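Long-range contacts in soluble lytic murein transglycosylase (PDB 5OHU), which probably cleaves the glycan strands of peptidoglycan as a lytic transglycosylase, acting on them both from their ends and within the chain: residues A[437-445]-A[457-466]; A[494-503]-A[610-621]. One frame throughout, in Å; residues are numbered along the deposited sequence.

Contact 1 of 2, residues A[437-445]-A[457-466]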
loop_
_atom_site.group_PDB
_atom_site.type_symbol
_atom_site.label_atom_id
_atom_site.label_comp_id
_atom_site.label_asym_id
_atom_site.label_seq_id
_atom_site.Cartn_x
_atom_site.Cartn_y
_atom_site.Cartn_z
ATOM N N ASP A 437 -6.682 -14.744 14.887
ATOM C CA ASP A 437 -5.289 -15.106 15.103
ATOM C C ASP A 437 -4.813 -16.025 13.973
ATOM O O ASP A 437 -5.549 -16.317 13.025
ATOM C CB ASP A 437 -5.082 -15.719 16.497
ATOM C CG ASP A 437 -5.703 -17.100 16.657
ATOM O OD1 ASP A 437 -6.293 -17.636 15.701
ATOM O OD2 ASP A 437 -5.579 -17.669 17.764
ATOM N N ARG A 438 -3.567 -16.497 14.084
ATOM C CA ARG A 438 -2.919 -17.184 12.968
ATOM C C ARG A 438 -3.676 -18.444 12.571
ATOM O O ARG A 438 -3.969 -18.655 11.389
ATOM C CB ARG A 438 -1.468 -17.515 13.319
ATOM C CG ARG A 438 -0.643 -17.996 12.122
ATOM C CD ARG A 438 0.843 -18.065 12.449
ATOM N NE ARG A 438 1.644 -18.433 11.284
ATOM C CZ ARG A 438 1.960 -19.684 10.961
ATOM N NH1 ARG A 438 1.539 -20.689 11.717
ATOM N NH2 ARG A 438 2.694 -19.932 9.883
ATOM N N ASP A 439 -4.003 -19.295 13.548
ATOM C CA ASP A 439 -4.715 -20.533 13.243
ATOM C C ASP A 439 -6.086 -20.246 12.648
ATOM O O ASP A 439 -6.534 -20.945 11.732
ATOM C CB ASP A 439 -4.861 -21.387 14.502
ATOM C CG ASP A 439 -3.563 -21.526 15.271
ATOM O OD1 ASP A 439 -2.944 -20.487 15.592
ATOM O OD2 ASP A 439 -3.162 -22.676 15.555
ATOM N N GLU A 440 -6.769 -19.225 13.163
ATOM C CA GLU A 440 -8.084 -18.878 12.643
ATOM C C GLU A 440 -7.978 -18.341 11.222
ATOM O O GLU A 440 -8.764 -18.715 10.343
ATOM C CB GLU A 440 -8.753 -17.863 13.567
ATOM C CG GLU A 440 -9.198 -18.448 14.903
ATOM C CD GLU A 440 -9.663 -17.383 15.880
ATOM O OE1 GLU A 440 -9.056 -16.287 15.918
ATOM O OE2 GLU A 440 -10.642 -17.643 16.610
ATOM N N LEU A 441 -7.006 -17.460 10.984
ATOM C CA LEU A 441 -6.755 -16.969 9.636
ATOM C C LEU A 441 -6.551 -18.118 8.656
ATOM O O LEU A 441 -7.048 -18.076 7.525
ATOM C CB LEU A 441 -5.531 -16.055 9.638
ATOM C CG LEU A 441 -5.707 -14.685 10.282
ATOM C CD1 LEU A 441 -4.374 -13.993 10.310
ATOM C CD2 LEU A 441 -6.733 -13.853 9.519
ATOM N N ILE A 442 -5.819 -19.152 9.080
ATOM C CA ILE A 442 -5.589 -20.314 8.230
ATOM C C ILE A 442 -6.901 -21.045 7.960
ATOM O O ILE A 442 -7.198 -21.418 6.816
ATOM C CB ILE A 442 -4.530 -21.237 8.870
ATOM C CG1 ILE A 442 -3.123 -20.647 8.691
ATOM C CG2 ILE A 442 -4.599 -22.628 8.280
ATOM C CD1 ILE A 442 -2.109 -21.174 9.671
ATOM N N ALA A 443 -7.719 -21.236 8.999
ATOM C CA ALA A 443 -9.025 -21.856 8.801
ATOM C C ALA A 443 -9.891 -21.034 7.853
ATOM O O ALA A 443 -10.556 -21.591 6.968
ATOM C CB ALA A 443 -9.726 -22.045 10.146
ATOM N N GLN A 444 -9.886 -19.704 8.012
ATOM C CA GLN A 444 -10.651 -18.849 7.109
ATOM C C GLN A 444 -10.156 -18.987 5.672
ATOM O O GLN A 444 -10.957 -18.982 4.726
ATOM C CB GLN A 444 -10.564 -17.392 7.563
ATOM C CG GLN A 444 -11.669 -16.505 7.016
ATOM C CD GLN A 444 -11.359 -15.034 7.163
ATOM O OE1 GLN A 444 -10.208 -14.622 7.036
ATOM N NE2 GLN A 444 -12.385 -14.226 7.437
ATOM N N ALA A 445 -8.834 -19.112 5.495
ATOM C CA ALA A 445 -8.281 -19.303 4.158
ATOM C C ALA A 445 -8.837 -20.563 3.506
ATOM O O ALA A 445 -9.191 -20.550 2.319
ATOM C CB ALA A 445 -6.751 -19.360 4.217
ATOM N N ALA A 457 -9.066 -16.018 0.103
ATOM C CA ALA A 457 -8.226 -17.091 0.621
ATOM C C ALA A 457 -6.754 -16.693 0.615
ATOM O O ALA A 457 -6.048 -16.887 1.615
ATOM C CB ALA A 457 -8.450 -18.364 -0.197
ATOM N N ILE A 458 -6.276 -16.131 -0.503
ATOM C CA ILE A 458 -4.892 -15.662 -0.586
ATOM C C ILE A 458 -4.629 -14.589 0.466
ATOM O O ILE A 458 -3.587 -14.592 1.136
ATOM C CB ILE A 458 -4.600 -15.139 -2.008
ATOM C CG1 ILE A 458 -4.463 -16.304 -3.003
ATOM C CG2 ILE A 458 -3.365 -14.214 -2.014
ATOM C CD1 ILE A 458 -4.612 -15.894 -4.462
ATOM N N ARG A 459 -5.570 -13.655 0.625
ATOM C CA ARG A 459 -5.419 -12.587 1.609
ATOM C C ARG A 459 -5.288 -13.148 3.027
ATOM O O ARG A 459 -4.406 -12.740 3.789
ATOM C CB ARG A 459 -6.604 -11.629 1.490
ATOM C CG ARG A 459 -6.546 -10.394 2.354
ATOM C CD ARG A 459 -7.752 -9.518 2.051
ATOM N NE ARG A 459 -7.979 -8.499 3.069
ATOM C CZ ARG A 459 -7.513 -7.257 3.003
ATOM N NH1 ARG A 459 -6.786 -6.872 1.960
ATOM N NH2 ARG A 459 -7.775 -6.398 3.981
ATOM N N SER A 460 -6.136 -14.115 3.388
ATOM C CA SER A 460 -6.097 -14.658 4.744
ATOM C C SER A 460 -4.804 -15.423 4.994
ATOM O O SER A 460 -4.130 -15.214 6.010
ATOM C CB SER A 460 -7.300 -15.570 4.986
ATOM O OG SER A 460 -8.500 -14.831 4.999
ATOM N N ILE A 461 -4.457 -16.335 4.084
ATOM C CA ILE A 461 -3.277 -17.168 4.270
ATOM C C ILE A 461 -2.014 -16.319 4.263
ATOM O O ILE A 461 -1.012 -16.679 4.891
ATOM C CB ILE A 461 -3.230 -18.276 3.198
ATOM C CG1 ILE A 461 -2.252 -19.367 3.608
ATOM C CG2 ILE A 461 -2.841 -17.727 1.829
ATOM C CD1 ILE A 461 -2.948 -20.634 3.993
ATOM N N SER A 462 -2.044 -15.175 3.575
ATOM C CA SER A 462 -0.894 -14.279 3.609
ATOM C C SER A 462 -0.801 -13.557 4.947
ATOM O O SER A 462 0.297 -13.405 5.494
ATOM C CB SER A 462 -0.964 -13.288 2.448
ATOM O OG SER A 462 -0.909 -13.992 1.216
ATOM N N GLN A 463 -1.936 -13.111 5.496
ATOM C CA GLN A 463 -1.909 -12.525 6.833
ATOM C C GLN A 463 -1.356 -13.519 7.839
ATOM O O GLN A 463 -0.587 -13.151 8.736
ATOM C CB GLN A 463 -3.307 -12.078 7.266
ATOM C CG GLN A 463 -3.929 -10.937 6.482
ATOM C CD GLN A 463 -5.370 -10.666 6.921
ATOM O OE1 GLN A 463 -6.310 -10.768 6.126
ATOM N NE2 GLN A 463 -5.545 -10.331 8.195
ATOM N N ALA A 464 -1.732 -14.790 7.699
ATOM C CA ALA A 464 -1.260 -15.836 8.592
ATOM C C ALA A 464 0.206 -16.185 8.367
ATOM O O ALA A 464 0.779 -16.927 9.175
ATOM C CB ALA A 464 -2.118 -17.081 8.416
ATOM N N GLN A 465 0.815 -15.681 7.289
ATOM C CA GLN A 465 2.215 -15.955 6.972
ATOM C C GLN A 465 2.476 -17.455 6.874
ATOM O O GLN A 465 3.524 -17.953 7.285
ATOM C CB GLN A 465 3.151 -15.297 7.987
ATOM C CG GLN A 465 3.035 -13.779 8.022
ATOM C CD GLN A 465 4.328 -13.100 8.410
ATOM O OE1 GLN A 465 5.349 -13.255 7.740
ATOM N NE2 GLN A 465 4.291 -12.338 9.494
ATOM N N TYR A 466 1.506 -18.180 6.331
ATOM C CA TYR A 466 1.644 -19.610 6.085
ATOM C C TYR A 466 1.858 -19.811 4.589
ATOM O O TYR A 466 0.910 -19.891 3.809
ATOM C CB TYR A 466 0.429 -20.375 6.575
ATOM C CG TYR A 466 0.630 -21.847 6.410
ATOM C CD1 TYR A 466 1.435 -22.552 7.292
ATOM C CD2 TYR A 466 0.053 -22.532 5.350
ATOM C CE1 TYR A 466 1.643 -23.905 7.142
ATOM C CE2 TYR A 466 0.254 -23.882 5.190
ATOM C CZ TYR A 466 1.052 -24.565 6.089
ATOM O OH TYR A 466 1.261 -25.913 5.936
HETATM O O HOH W 1 -9.952 -16.346 3.536
#
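Arg438 reaches over from the first turn of its helix to the turn at Ala464-Gln465. The side chain runs extended, CG turned away from the backbone N (chi1 -169°): CG lies 4.1 Å from Ala464 CB, CD passes the carbonyl oxygen of Ala464, and NE gives that oxygen a short but bent, weak hydrogen bond. CZ also lies near Ala464 O, at 3.5 Å. NH2 goes one residue further, to a long, weak bond with Gln465 O that meets the guanidinium at its edge, and it also faces the edge of the Tyr466 ring near CD1. Ile442 CD1 lies over one face of the guanidinium. These carbonyls are presented by a Schellman motif, with Gln465 at positive phi (56°), while across from it Asp437 and Glu440 form a capping box that starts helix 438-445. The two helices run nearly antiparallel, their segment axes 7.8 Å apart at an angle of 160°: an alpha-alpha hairpin, consistent with the TPR-like L domain of this family. Small residues permit the close approach. Ala464 CB fits between Leu441 CB and Ile442 CG1, 3.7 Å from the latter, and Ala445 CB rests 3.8 Å from Ile461 CB. Leu441 CD1 packs on Gln463 CB, the two side chains crossing at about a right angle. In the buried polar patch near the Ala445-Ala457 end, Ser460 OG donates to Gln444 OE1 at 2.7 Å from above the plane of the amide carbonyl, and water 1 donates to Ser460 OG and, weakly, to Gln444 O. Gln444 NE2 is bonded to Trp429 O, which, with the bond to OE1, helps to set the amide's rotation. Ile472 of helix 470-473 lies against Ala445, Ala457 and Ile461, and Tyr466 OH is hydrogen-bonded to Arg392 O.

Contact 2 of 2, residues A[494-503]-A[610-621]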
loop_
_atom_site.group_PDB
_atom_site.type_symbol
_atom_site.label_atom_id
_atom_site.label_comp_id
_atom_site.label_asym_id
_atom_site.label_seq_id
_atom_site.Cartn_x
_atom_site.Cartn_y
_atom_site.Cartn_z
ATOM N N SER A 494 3.374 -20.616 -17.645
ATOM C CA SER A 494 3.547 -20.256 -16.246
ATOM C C SER A 494 3.598 -18.746 -16.072
ATOM O O SER A 494 3.149 -18.223 -15.049
ATOM C CB SER A 494 4.816 -20.886 -15.682
ATOM O OG SER A 494 5.950 -20.428 -16.376
ATOM N N TRP A 495 4.117 -18.034 -17.067
ATOM C CA TRP A 495 4.226 -16.586 -16.959
ATOM C C TRP A 495 2.849 -15.935 -16.917
ATOM O O TRP A 495 2.610 -15.024 -16.116
ATOM C CB TRP A 495 5.053 -16.046 -18.123
ATOM C CG TRP A 495 5.464 -14.609 -17.967
ATOM C CD1 TRP A 495 5.809 -13.957 -16.801
ATOM C CD2 TRP A 495 5.554 -13.634 -19.012
ATOM N NE1 TRP A 495 6.122 -12.639 -17.072
ATOM C CE2 TRP A 495 5.973 -12.416 -18.419
ATOM C CE3 TRP A 495 5.329 -13.673 -20.397
ATOM C CZ2 TRP A 495 6.162 -11.247 -19.166
ATOM C CZ3 TRP A 495 5.525 -12.510 -21.145
ATOM C CH2 TRP A 495 5.946 -11.316 -20.526
ATOM N N ILE A 496 1.914 -16.410 -17.743
ATOM C CA ILE A 496 0.606 -15.777 -17.771
ATOM C C ILE A 496 -0.194 -16.103 -16.502
ATOM O O ILE A 496 -0.924 -15.247 -15.987
ATOM C CB ILE A 496 -0.126 -16.174 -19.065
ATOM C CG1 ILE A 496 -1.333 -15.284 -19.305
ATOM C CG2 ILE A 496 -0.589 -17.608 -19.021
ATOM C CD1 ILE A 496 -1.989 -15.551 -20.645
ATOM N N PHE A 497 -0.076 -17.322 -15.972
ATOM C CA PHE A 497 -0.622 -17.602 -14.647
ATOM C C PHE A 497 -0.025 -16.658 -13.606
ATOM O O PHE A 497 -0.747 -16.110 -12.765
ATOM C CB PHE A 497 -0.336 -19.048 -14.242
ATOM C CG PHE A 497 -1.240 -20.056 -14.870
ATOM C CD1 PHE A 497 -1.046 -20.457 -16.180
ATOM C CD2 PHE A 497 -2.261 -20.639 -14.138
ATOM C CE1 PHE A 497 -1.867 -21.397 -16.759
ATOM C CE2 PHE A 497 -3.083 -21.590 -14.710
ATOM C CZ PHE A 497 -2.883 -21.967 -16.024
ATOM N N ALA A 498 1.303 -16.465 -13.654
ATOM C CA ALA A 498 1.975 -15.566 -12.720
ATOM C C ALA A 498 1.461 -14.135 -12.837
ATOM O O ALA A 498 1.189 -13.482 -11.826
ATOM C CB ALA A 498 3.488 -15.599 -12.952
ATOM N N ILE A 499 1.347 -13.620 -14.061
ATOM C CA ILE A 499 0.870 -12.256 -14.240
ATOM C C ILE A 499 -0.552 -12.142 -13.713
ATOM O O ILE A 499 -0.909 -11.176 -13.028
ATOM C CB ILE A 499 0.973 -11.858 -15.726
ATOM C CG1 ILE A 499 2.437 -11.647 -16.130
ATOM C CG2 ILE A 499 0.070 -10.648 -16.053
ATOM C CD1 ILE A 499 2.996 -10.268 -15.802
ATOM N N THR A 500 -1.375 -13.149 -13.996
ATOM C CA THR A 500 -2.744 -13.145 -13.499
ATOM C C THR A 500 -2.775 -13.205 -11.978
ATOM O O THR A 500 -3.529 -12.467 -11.335
ATOM C CB THR A 500 -3.499 -14.320 -14.106
ATOM O OG1 THR A 500 -3.515 -14.163 -15.524
ATOM C CG2 THR A 500 -4.915 -14.379 -13.585
ATOM N N ARG A 501 -1.948 -14.068 -11.387
ATOM C CA ARG A 501 -1.924 -14.184 -9.936
ATOM C C ARG A 501 -1.559 -12.850 -9.276
ATOM O O ARG A 501 -2.164 -12.461 -8.270
ATOM C CB ARG A 501 -0.959 -15.304 -9.541
ATOM C CG ARG A 501 -0.498 -15.285 -8.085
ATOM C CD ARG A 501 -1.626 -15.533 -7.101
ATOM N NE ARG A 501 -1.078 -15.682 -5.761
ATOM C CZ ARG A 501 -0.838 -14.660 -4.947
ATOM N NH1 ARG A 501 -1.109 -13.419 -5.344
ATOM N NH2 ARG A 501 -0.328 -14.878 -3.743
ATOM N N GLN A 502 -0.604 -12.116 -9.855
ATOM C CA GLN A 502 -0.200 -10.817 -9.321
ATOM C C GLN A 502 -1.258 -9.747 -9.556
ATOM O O GLN A 502 -1.544 -8.949 -8.661
ATOM C CB GLN A 502 1.128 -10.392 -9.962
ATOM C CG GLN A 502 1.620 -8.987 -9.678
ATOM C CD GLN A 502 1.831 -8.685 -8.184
ATOM O OE1 GLN A 502 1.473 -7.599 -7.707
ATOM N NE2 GLN A 502 2.313 -9.677 -7.433
ATOM N N GLU A 503 -1.857 -9.722 -10.741
ATOM C CA GLU A 503 -2.735 -8.617 -11.106
ATOM C C GLU A 503 -4.062 -8.680 -10.356
ATOM O O GLU A 503 -4.531 -7.671 -9.818
ATOM C CB GLU A 503 -2.975 -8.617 -12.624
ATOM C CG GLU A 503 -1.790 -8.141 -13.465
ATOM C CD GLU A 503 -1.444 -6.668 -13.232
ATOM O OE1 GLU A 503 -0.317 -6.262 -13.569
ATOM O OE2 GLU A 503 -2.294 -5.915 -12.707
ATOM N N TYR A 610 6.676 -6.090 -7.744
ATOM C CA TYR A 610 5.899 -6.690 -8.822
ATOM C C TYR A 610 6.727 -7.718 -9.597
ATOM O O TYR A 610 6.328 -8.879 -9.745
ATOM C CB TYR A 610 5.398 -5.580 -9.750
ATOM C CG TYR A 610 4.493 -6.049 -10.853
ATOM C CD1 TYR A 610 5.016 -6.593 -12.024
ATOM C CD2 TYR A 610 3.105 -5.951 -10.728
ATOM C CE1 TYR A 610 4.178 -7.023 -13.033
ATOM C CE2 TYR A 610 2.268 -6.378 -11.734
ATOM C CZ TYR A 610 2.803 -6.911 -12.884
ATOM O OH TYR A 610 1.963 -7.326 -13.897
ATOM N N VAL A 611 7.883 -7.297 -10.111
ATOM C CA VAL A 611 8.727 -8.189 -10.908
ATOM C C VAL A 611 9.166 -9.400 -10.088
ATOM O O VAL A 611 9.099 -10.543 -10.553
ATOM C CB VAL A 611 9.945 -7.411 -11.448
ATOM C CG1 VAL A 611 10.954 -8.365 -12.058
ATOM C CG2 VAL A 611 9.494 -6.340 -12.482
ATOM N N GLN A 612 9.655 -9.168 -8.869
ATOM C CA GLN A 612 10.086 -10.301 -8.063
ATOM C C GLN A 612 8.931 -11.252 -7.792
ATOM O O GLN A 612 9.129 -12.474 -7.821
ATOM C CB GLN A 612 10.738 -9.823 -6.772
ATOM C CG GLN A 612 11.985 -8.998 -7.016
ATOM C CD GLN A 612 12.657 -8.546 -5.726
ATOM O OE1 GLN A 612 12.076 -8.649 -4.643
ATOM N NE2 GLN A 612 13.895 -8.050 -5.835
ATOM N N ASN A 613 7.716 -10.725 -7.591
ATOM C CA ASN A 613 6.562 -11.599 -7.384
ATOM C C ASN A 613 6.289 -12.449 -8.625
ATOM O O ASN A 613 6.121 -13.670 -8.536
ATOM C CB ASN A 613 5.294 -10.790 -7.071
ATOM C CG ASN A 613 5.273 -10.192 -5.667
ATOM O OD1 ASN A 613 4.366 -9.408 -5.340
ATOM N ND2 ASN A 613 6.312 -10.445 -4.889
ATOM N N VAL A 614 6.160 -11.793 -9.785
ATOM C CA VAL A 614 5.805 -12.483 -11.022
ATOM C C VAL A 614 6.826 -13.566 -11.346
ATOM O O VAL A 614 6.462 -14.696 -11.680
ATOM C CB VAL A 614 5.666 -11.479 -12.178
ATOM C CG1 VAL A 614 5.566 -12.210 -13.520
ATOM C CG2 VAL A 614 4.425 -10.570 -11.953
ATOM N N LEU A 615 8.120 -13.245 -11.251
ATOM C CA LEU A 615 9.126 -14.260 -11.543
ATOM C C LEU A 615 9.023 -15.418 -10.564
ATOM O O LEU A 615 9.136 -16.581 -10.961
ATOM C CB LEU A 615 10.532 -13.659 -11.516
ATOM C CG LEU A 615 10.816 -12.659 -12.641
ATOM C CD1 LEU A 615 12.161 -11.917 -12.412
ATOM C CD2 LEU A 615 10.810 -13.371 -14.002
ATOM N N SER A 616 8.828 -15.119 -9.278
ATOM C CA SER A 616 8.721 -16.185 -8.286
ATOM C C SER A 616 7.477 -17.029 -8.533
ATOM O O SER A 616 7.522 -18.259 -8.433
ATOM C CB SER A 616 8.690 -15.589 -6.875
ATOM O OG SER A 616 9.914 -14.933 -6.565
ATOM N N TYR A 617 6.361 -16.383 -8.872
ATOM C CA TYR A 617 5.124 -17.115 -9.105
ATOM C C TYR A 617 5.251 -18.023 -10.319
ATOM O O TYR A 617 4.710 -19.136 -10.315
ATOM C CB TYR A 617 3.947 -16.142 -9.292
ATOM C CG TYR A 617 3.619 -15.266 -8.086
ATOM C CD1 TYR A 617 4.143 -15.540 -6.819
ATOM C CD2 TYR A 617 2.791 -14.155 -8.221
ATOM C CE1 TYR A 617 3.844 -14.732 -5.720
ATOM C CE2 TYR A 617 2.478 -13.355 -7.137
ATOM C CZ TYR A 617 3.003 -13.650 -5.890
ATOM O OH TYR A 617 2.694 -12.844 -4.822
ATOM N N ALA A 618 5.964 -17.565 -11.356
ATOM C CA ALA A 618 6.117 -18.377 -12.554
ATOM C C ALA A 618 6.881 -19.653 -12.250
ATOM O O ALA A 618 6.620 -20.689 -12.861
ATOM C CB ALA A 618 6.813 -17.582 -13.663
ATOM N N VAL A 619 7.836 -19.601 -11.318
ATOM C CA VAL A 619 8.514 -20.823 -10.914
ATOM C C VAL A 619 7.503 -21.807 -10.360
ATOM O O VAL A 619 7.469 -22.983 -10.748
ATOM C CB VAL A 619 9.620 -20.526 -9.884
ATOM C CG1 VAL A 619 10.174 -21.821 -9.348
ATOM C CG2 VAL A 619 10.738 -19.719 -10.511
ATOM N N ILE A 620 6.653 -21.335 -9.447
ATOM C CA ILE A 620 5.677 -22.221 -8.822
ATOM C C ILE A 620 4.722 -22.768 -9.869
ATOM O O ILE A 620 4.436 -23.970 -9.911
ATOM C CB ILE A 620 4.929 -21.478 -7.700
ATOM C CG1 ILE A 620 5.933 -21.039 -6.646
ATOM C CG2 ILE A 620 3.878 -22.373 -7.060
ATOM C CD1 ILE A 620 6.735 -22.192 -6.125
ATOM N N TYR A 621 4.214 -21.888 -10.736
ATOM C CA TYR A 621 3.270 -22.345 -11.742
ATOM C C TYR A 621 3.934 -23.312 -12.710
ATOM O O TYR A 621 3.266 -24.214 -13.233
ATOM C CB TYR A 621 2.652 -21.156 -12.469
ATOM C CG TYR A 621 1.490 -20.562 -11.709
ATOM C CD1 TYR A 621 0.356 -21.323 -11.446
ATOM C CD2 TYR A 621 1.534 -19.248 -11.233
ATOM C CE1 TYR A 621 -0.715 -20.799 -10.741
ATOM C CE2 TYR A 621 0.464 -18.704 -10.535
ATOM C CZ TYR A 621 -0.663 -19.490 -10.287
ATOM O OH TYR A 621 -1.743 -18.972 -9.596
HETATM O O HOH W 2 2.438 -6.636 -4.836
HETATM O O HOH W 3 1.154 -10.852 -5.186
#
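Helices 494-503 and 610-621 pack with their segment axes 7.8 Å apart and their N-to-C directions at 128°, the CA atoms coming nearest, 4.9 Å, between Ser494 and Ala618. Ala498 CB sits 3.4 Å from Val614 O and also touches Tyr617 CB and Ala618. Phe497 CB stands over the centre of the Tyr621 ring, 3.5 Å from its centroid, a CH-pi contact; the two rings meet obliquely. The packing is knobs-into-holes: Val614 among Trp495, Ala498, Ile499 and Gln502; Tyr621 among Ser494, Phe497, Ala498 and Arg501; Gln502 among Tyr610, Asn613, Val614 and Tyr617. Segment 494-503 belongs to the lysozyme-like SLT region, probably catalytic, and helix 610-621 packs against it. With CG anti to N (chi1 172°), Gln502 lays CG 3.4 Å from Tyr610 CE2; the bend at chi2 (59°) carries the amide to a weak NE2 bond with Asn613 OD1. Water 2 links Gln502 OE1 to Asn613 OD1, weakly at the latter, and water 3 joins Gln502 NE2, also weakly, to Tyr617 OH. Tyr610 OH donates a short bond, 2.5 Å, to Glu503 OE1 on its anti side. Tyr617 CZ lies over the centre of one Arg501 guanidinium face, planes tilted; Arg501 NE bonds to Arg473 O.

Both contacts come late in this largely helical chain. Contact 1 closes first, a short hairpin with only eleven residues between its segments, joining helices 438-450 and 454-463. The chain then passes through helices 470-473 and 479-488 and enters contact 2, whose segments are separated by 106 residues; it brings helix 605-624 back against helix 493-504. The two loops thus follow in series and neither nest nor cross. Their centres lie about 21 Å apart, yet they touch where Ile458 CG2 packs 3.6 Å from Arg501 NH2. Helix 470-473, between the two in sequence, touches both, probably tying the L-domain helices to the SLT part.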